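Local atomic coordinates of 5'-tyrosyl-DNA phosphodiesterase (Caenorhabditis elegans, PDB entry 4FVA), a protein that belongs to the endonuclease/exonuclease/phosphatase family, has the DNase I-like fold of two packed beta-sheets flanked by helices, and binds a magnesium ion. Residues Ile110-Ile115 against Lys119-Asn124; Lys147-Ile152 against Val173-Asp178. All blocks are in the same frame, centred on the assembly; numbering follows the deposited sequence.

Contact 1: residues Ile110-Ile115 against Lys119-Asn124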
loop_
_atom_site.group_PDB
_atom_site.type_symbol
_atom_site.label_atom_id
_atom_site.label_comp_id
_atom_site.label_asym_id
_atom_site.label_seq_id
_atom_site.Cartn_x
_atom_site.Cartn_y
_atom_site.Cartn_z
ATOM N N ILE A 110 5.491 -1.307 -10.319
ATOM C CA ILE A 110 4.655 -2.377 -10.857
ATOM C C ILE A 110 5.388 -3.697 -10.818
ATOM O O ILE A 110 6.480 -3.820 -11.384
ATOM C CB ILE A 110 4.207 -2.079 -12.312
ATOM C CG1 ILE A 110 3.407 -0.777 -12.358
ATOM C CG2 ILE A 110 3.312 -3.188 -12.852
ATOM C CD1 ILE A 110 3.084 -0.301 -13.794
ATOM N N LEU A 111 4.819 -4.672 -10.114
ATOM C CA LEU A 111 5.386 -6.015 -10.136
ATOM C C LEU A 111 4.352 -6.923 -10.777
ATOM O O LEU A 111 3.215 -7.031 -10.305
ATOM C CB LEU A 111 5.733 -6.508 -8.727
ATOM C CG LEU A 111 6.632 -7.749 -8.603
ATOM C CD1 LEU A 111 8.084 -7.403 -8.985
ATOM C CD2 LEU A 111 6.584 -8.364 -7.200
ATOM N N GLU A 112 4.761 -7.569 -11.863
ATOM C CA GLU A 112 3.909 -8.470 -12.626
ATOM C C GLU A 112 4.426 -9.889 -12.443
ATOM O O GLU A 112 5.640 -10.128 -12.526
ATOM C CB GLU A 112 3.950 -8.097 -14.116
ATOM C CG GLU A 112 3.227 -9.076 -15.028
ATOM C CD GLU A 112 3.485 -8.808 -16.503
ATOM O OE1 GLU A 112 3.876 -7.673 -16.864
ATOM O OE2 GLU A 112 3.340 -9.758 -17.301
ATOM N N GLY A 113 3.521 -10.832 -12.199
ATOM C CA GLY A 113 3.935 -12.212 -12.059
ATOM C C GLY A 113 2.722 -13.103 -12.006
ATOM O O GLY A 113 1.675 -12.788 -12.563
ATOM N N SER A 114 2.866 -14.239 -11.351
ATOM C CA SER A 114 1.732 -15.119 -11.137
ATOM C C SER A 114 1.949 -15.938 -9.876
ATOM O O SER A 114 3.094 -16.181 -9.468
ATOM C CB SER A 114 1.498 -16.019 -12.349
ATOM O OG SER A 114 2.539 -16.954 -12.485
ATOM N N ILE A 115 0.850 -16.326 -9.243
ATOM C CA ILE A 115 0.916 -17.247 -8.117
ATOM C C ILE A 115 -0.029 -18.351 -8.502
ATOM O O ILE A 115 -1.218 -18.104 -8.741
ATOM C CB ILE A 115 0.510 -16.641 -6.765
ATOM C CG1 ILE A 115 0.109 -15.177 -6.916
ATOM C CG2 ILE A 115 1.632 -16.837 -5.716
ATOM C CD1 ILE A 115 -0.607 -14.629 -5.699
ATOM N N LYS A 119 -2.466 -14.923 -13.154
ATOM C CA LYS A 119 -1.691 -13.739 -13.495
ATOM C C LYS A 119 -2.022 -12.649 -12.491
ATOM O O LYS A 119 -3.195 -12.433 -12.177
ATOM C CB LYS A 119 -2.025 -13.277 -14.911
ATOM C CG LYS A 119 -1.103 -12.215 -15.453
ATOM C CD LYS A 119 0.235 -12.825 -15.892
ATOM C CE LYS A 119 1.133 -11.801 -16.572
ATOM N NZ LYS A 119 2.383 -12.424 -17.084
ATOM N N VAL A 120 -0.994 -11.979 -11.967
ATOM C CA VAL A 120 -1.202 -10.939 -10.960
ATOM C C VAL A 120 -0.376 -9.707 -11.278
ATOM O O VAL A 120 0.821 -9.825 -11.530
ATOM C CB VAL A 120 -0.812 -11.422 -9.549
ATOM C CG1 VAL A 120 -1.095 -10.331 -8.535
ATOM C CG2 VAL A 120 -1.561 -12.692 -9.192
ATOM N N PHE A 121 -1.017 -8.541 -11.289
ATOM C CA PHE A 121 -0.317 -7.258 -11.401
ATOM C C PHE A 121 -0.434 -6.507 -10.081
ATOM O O PHE A 121 -1.530 -6.367 -9.531
ATOM C CB PHE A 121 -0.878 -6.406 -12.551
ATOM C CG PHE A 121 -0.549 -6.940 -13.924
ATOM C CD1 PHE A 121 -1.296 -7.973 -14.482
ATOM C CD2 PHE A 121 0.493 -6.377 -14.669
ATOM C CE1 PHE A 121 -0.990 -8.467 -15.764
ATOM C CE2 PHE A 121 0.801 -6.845 -15.941
ATOM C CZ PHE A 121 0.057 -7.900 -16.491
ATOM N N LEU A 122 0.703 -6.034 -9.578
ATOM C CA LEU A 122 0.753 -5.299 -8.322
ATOM C C LEU A 122 1.257 -3.906 -8.635
ATOM O O LEU A 122 2.358 -3.758 -9.170
ATOM C CB LEU A 122 1.706 -5.984 -7.332
ATOM C CG LEU A 122 1.394 -7.455 -7.020
ATOM C CD1 LEU A 122 2.382 -8.062 -6.017
ATOM C CD2 LEU A 122 -0.038 -7.556 -6.519
ATOM N N LEU A 123 0.459 -2.895 -8.304
ATOM C CA LEU A 123 0.831 -1.502 -8.534
ATOM C C LEU A 123 0.792 -0.717 -7.222
ATOM O O LEU A 123 -0.273 -0.524 -6.634
ATOM C CB LEU A 123 -0.101 -0.863 -9.563
ATOM C CG LEU A 123 -0.123 -1.490 -10.967
ATOM C CD1 LEU A 123 -1.039 -2.712 -11.033
ATOM C CD2 LEU A 123 -0.525 -0.447 -12.000
ATOM N N ASN A 124 1.968 -0.282 -6.778
ATOM C CA ASN A 124 2.149 0.381 -5.494
ATOM C C ASN A 124 2.662 1.797 -5.715
ATOM O O ASN A 124 3.636 2.008 -6.464
ATOM C CB ASN A 124 3.149 -0.432 -4.649
ATOM C CG ASN A 124 3.376 0.148 -3.260
ATOM O OD1 ASN A 124 2.544 0.888 -2.738
ATOM N ND2 ASN A 124 4.524 -0.190 -2.651
#
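Glu112 and Lys119 form a salt bridge across two antiparallel strands of a beta hairpin, with Lys119 NZ 2.8 Å from Glu112 OE2. The lysine uses the anti lone pair of OE2, on the side away from OE1. Its CG starts anti to the backbone N (chi1 -169°), and a bend at chi2 turns the rest of the chain across the strand to the carboxylate. A weaker, long ion pair joins OE1 to Lys93 of strand 90-98.

The ring of Phe121, directly opposite Glu112 in a non-hydrogen-bonded pair, runs alongside the glutamate. CG of Glu112 sits over the ring face, 3.9 Å from its centroid. Here the acid is useful twice: its CG methylene covers part of one ring face while its carboxylate reaches the lysine.

The backbones are joined by two hydrogen-bonded pairs, Leu111 with Leu122 and Gly113 with Val120, each bonded in both directions. Between Gly113 N and Val120 O the distance is 3.0 Å, and the return bond from Val120 N to Gly113 O is nearly straight at 170°.

Among the apolar contacts, Ile110 CG1 lies 3.9 Å from Leu123 CG, the two side chains pointing the same way. At the end of the hairpin Ile115 CG1 meets Val120 CG2 at 3.8 Å, while Leu111 and Leu122 both reach Val85 of strand 80-86.

The chemistry implies a two-sided hairpin. Ile110, Phe121 and Leu123 turn apolar groups to helix 134-154, and Glu112 and Lys119 add a charged pair to that face; Leu111, Val120 and Leu122 make the other apolar. The carboxylate of buried Glu112 is probably kept ionised mainly by Lys119, with a weaker contribution from Lys93.

Contact 2: residues Lys147-Ile152 against Val173-Asp178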
loop_
_atom_site.group_PDB
_atom_site.type_symbol
_atom_site.label_atom_id
_atom_site.label_comp_id
_atom_site.label_asym_id
_atom_site.label_seq_id
_atom_site.Cartn_x
_atom_site.Cartn_y
_atom_site.Cartn_z
ATOM N N LYS A 147 -3.403 3.325 -16.434
ATOM C CA LYS A 147 -2.495 2.200 -16.493
ATOM C C LYS A 147 -3.202 0.910 -16.094
ATOM O O LYS A 147 -3.032 -0.129 -16.743
ATOM C CB LYS A 147 -1.280 2.465 -15.601
ATOM C CG LYS A 147 -0.214 1.377 -15.634
ATOM C CD LYS A 147 0.298 1.143 -17.047
ATOM C CE LYS A 147 1.533 0.251 -17.056
ATOM N NZ LYS A 147 1.310 -1.064 -16.380
ATOM N N VAL A 148 -3.990 0.979 -15.024
ATOM C CA VAL A 148 -4.822 -0.148 -14.595
ATOM C C VAL A 148 -5.815 -0.558 -15.677
ATOM O O VAL A 148 -5.960 -1.740 -15.975
ATOM C CB VAL A 148 -5.573 0.177 -13.271
ATOM C CG1 VAL A 148 -6.678 -0.848 -12.978
ATOM C CG2 VAL A 148 -4.588 0.240 -12.103
ATOM N N ARG A 149 -6.485 0.427 -16.278
ATOM C CA ARG A 149 -7.449 0.148 -17.342
ATOM C C ARG A 149 -6.756 -0.630 -18.465
ATOM O O ARG A 149 -7.271 -1.636 -18.942
ATOM C CB ARG A 149 -8.043 1.461 -17.878
ATOM C CG ARG A 149 -9.365 1.333 -18.632
ATOM C CD ARG A 149 -9.942 2.717 -18.962
ATOM N NE ARG A 149 -10.054 3.569 -17.778
ATOM C CZ ARG A 149 -9.266 4.620 -17.545
ATOM N NH1 ARG A 149 -9.409 5.347 -16.440
ATOM N NH2 ARG A 149 -8.329 4.952 -18.428
ATOM N N GLU A 150 -5.586 -0.153 -18.894
ATOM C CA GLU A 150 -4.799 -0.840 -19.926
ATOM C C GLU A 150 -4.383 -2.268 -19.528
ATOM O O GLU A 150 -4.541 -3.205 -20.307
ATOM C CB GLU A 150 -3.561 -0.016 -20.277
ATOM C CG GLU A 150 -2.697 -0.631 -21.356
ATOM C CD GLU A 150 -1.533 0.260 -21.740
ATOM O OE1 GLU A 150 -0.907 0.850 -20.831
ATOM O OE2 GLU A 150 -1.250 0.376 -22.952
ATOM N N ILE A 151 -3.855 -2.437 -18.316
ATOM C CA ILE A 151 -3.422 -3.761 -17.864
ATOM C C ILE A 151 -4.590 -4.734 -17.916
ATOM O O ILE A 151 -4.444 -5.873 -18.363
ATOM C CB ILE A 151 -2.815 -3.696 -16.438
ATOM C CG1 ILE A 151 -1.411 -3.084 -16.509
ATOM C CG2 ILE A 151 -2.724 -5.099 -15.783
ATOM C CD1 ILE A 151 -0.783 -2.802 -15.148
ATOM N N ILE A 152 -5.743 -4.285 -17.435
ATOM C CA ILE A 152 -6.958 -5.094 -17.429
ATOM C C ILE A 152 -7.365 -5.505 -18.854
ATOM O O ILE A 152 -7.682 -6.659 -19.111
ATOM C CB ILE A 152 -8.103 -4.318 -16.764
ATOM C CG1 ILE A 152 -7.838 -4.154 -15.262
ATOM C CG2 ILE A 152 -9.437 -4.976 -17.053
ATOM C CD1 ILE A 152 -8.770 -3.143 -14.581
ATOM N N VAL A 173 -10.994 11.830 -6.254
ATOM C CA VAL A 173 -11.043 10.576 -7.021
ATOM C C VAL A 173 -11.730 10.773 -8.371
ATOM O O VAL A 173 -12.881 11.211 -8.430
ATOM C CB VAL A 173 -11.797 9.467 -6.260
ATOM C CG1 VAL A 173 -12.101 8.292 -7.185
ATOM C CG2 VAL A 173 -11.006 9.022 -5.041
ATOM N N SER A 174 -11.018 10.443 -9.446
ATOM C CA SER A 174 -11.498 10.675 -10.807
ATOM C C SER A 174 -11.980 9.402 -11.497
ATOM O O SER A 174 -12.834 8.673 -10.988
ATOM C CB SER A 174 -10.401 11.306 -11.672
ATOM O OG SER A 174 -9.407 10.355 -12.016
ATOM N N ARG A 175 -11.418 9.163 -12.678
ATOM C CA ARG A 175 -11.890 8.134 -13.592
ATOM C C ARG A 175 -11.495 6.704 -13.209
ATOM O O ARG A 175 -10.572 6.117 -13.783
ATOM C CB ARG A 175 -11.397 8.481 -15.004
ATOM C CG ARG A 175 -9.872 8.675 -15.111
ATOM C CD ARG A 175 -9.508 9.387 -16.417
ATOM N NE ARG A 175 -8.073 9.437 -16.717
ATOM C CZ ARG A 175 -7.233 10.373 -16.274
ATOM N NH1 ARG A 175 -7.674 11.357 -15.493
ATOM N NH2 ARG A 175 -5.948 10.329 -16.617
ATOM N N VAL A 176 -12.243 6.144 -12.258
ATOM C CA VAL A 176 -12.105 4.748 -11.865
ATOM C C VAL A 176 -12.859 3.866 -12.857
ATOM O O VAL A 176 -14.052 4.070 -13.086
ATOM C CB VAL A 176 -12.688 4.515 -10.459
ATOM C CG1 VAL A 176 -12.706 3.022 -10.115
ATOM C CG2 VAL A 176 -11.922 5.321 -9.419
ATOM N N PRO A 177 -12.166 2.903 -13.479
ATOM C CA PRO A 177 -12.863 2.078 -14.470
ATOM C C PRO A 177 -13.943 1.210 -13.830
ATOM O O PRO A 177 -13.811 0.792 -12.680
ATOM C CB PRO A 177 -11.750 1.187 -15.030
ATOM C CG PRO A 177 -10.482 1.908 -14.720
ATOM C CD PRO A 177 -10.726 2.599 -13.419
ATOM N N ASP A 178 -15.014 0.952 -14.568
ATOM C CA ASP A 178 -16.026 0.008 -14.118
ATOM C C ASP A 178 -15.330 -1.355 -14.055
ATOM O O ASP A 178 -14.511 -1.662 -14.912
ATOM C CB ASP A 178 -17.209 0.011 -15.087
ATOM C CG ASP A 178 -17.971 1.336 -15.069
ATOM O OD1 ASP A 178 -17.723 2.157 -14.155
ATOM O OD2 ASP A 178 -18.792 1.571 -15.981
#
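Arg149 and Pro177 make the main contact of a small surface interface, in which helix 134-154 meets the irregular segment between strands 159-163 and 181-182. The arginine passes obliquely by the proline ring, its NE 3.5 Å from Pro177 CG. Proline suits the place because its compact ring offers CB and CG to the arginine chain without a flexible side chain to order.

The arginine's CG lies anti to the backbone N (chi1 -160°), and a bend at chi3 swings the guanidinium over to the loop. There NH1 gives a weak hydrogen bond to the backbone oxygen of Arg175 at 3.0 Å. The oxygen lies at the guanidinium edge, in its plane, but the angle at the hydrogen is only 128°. NH1 also touches the methylene carbon CG of Arg175, at 3.6 Å.

Arg175 is the centre of an inverse gamma turn, in which Val176 N bonds to Ser174 O. Its side chain crosses that of Arg149 at about a right angle. Arg149 NH1 and Arg175 NE are 4.3 Å apart, a closeness probably tolerated because Asp146, on the same helix as Arg149, pairs with both: its OD1 takes Arg149 NH2 and its OD2 takes Arg175 NH2.

Next to these arginines, Val176 and Pro177 touch Met145 of the same helix, Val173 reaches strand 212-221, and Val148 touches Leu123 of strand 118-126 and Val180.

Contact 1 and contact 2 have their centres about 16 Å apart and are joined by helix 134-154, which follows strand 118-126 in the chain. One side of the helix lies on the hairpin: Ile151 CG2 comes within 3.4 Å of Phe121 CG, and Ile151 CD1 is 3.9 Å from Leu123 CD2. Lys147 lies along the same side, its NZ 3.2 Å from Ile110 CD1 and its CG 4.1 Å from Leu123 CD2. Another side carries Arg149 to 173-178, so the same helical turns serve a buried sheet and a surface loop. Neither contact includes the magnesium ligands Asp22 and Glu52, although Asn124, at the end of segment 119-124, hydrogen-bonds to Gln51, the neighbour of Glu52 in sequence.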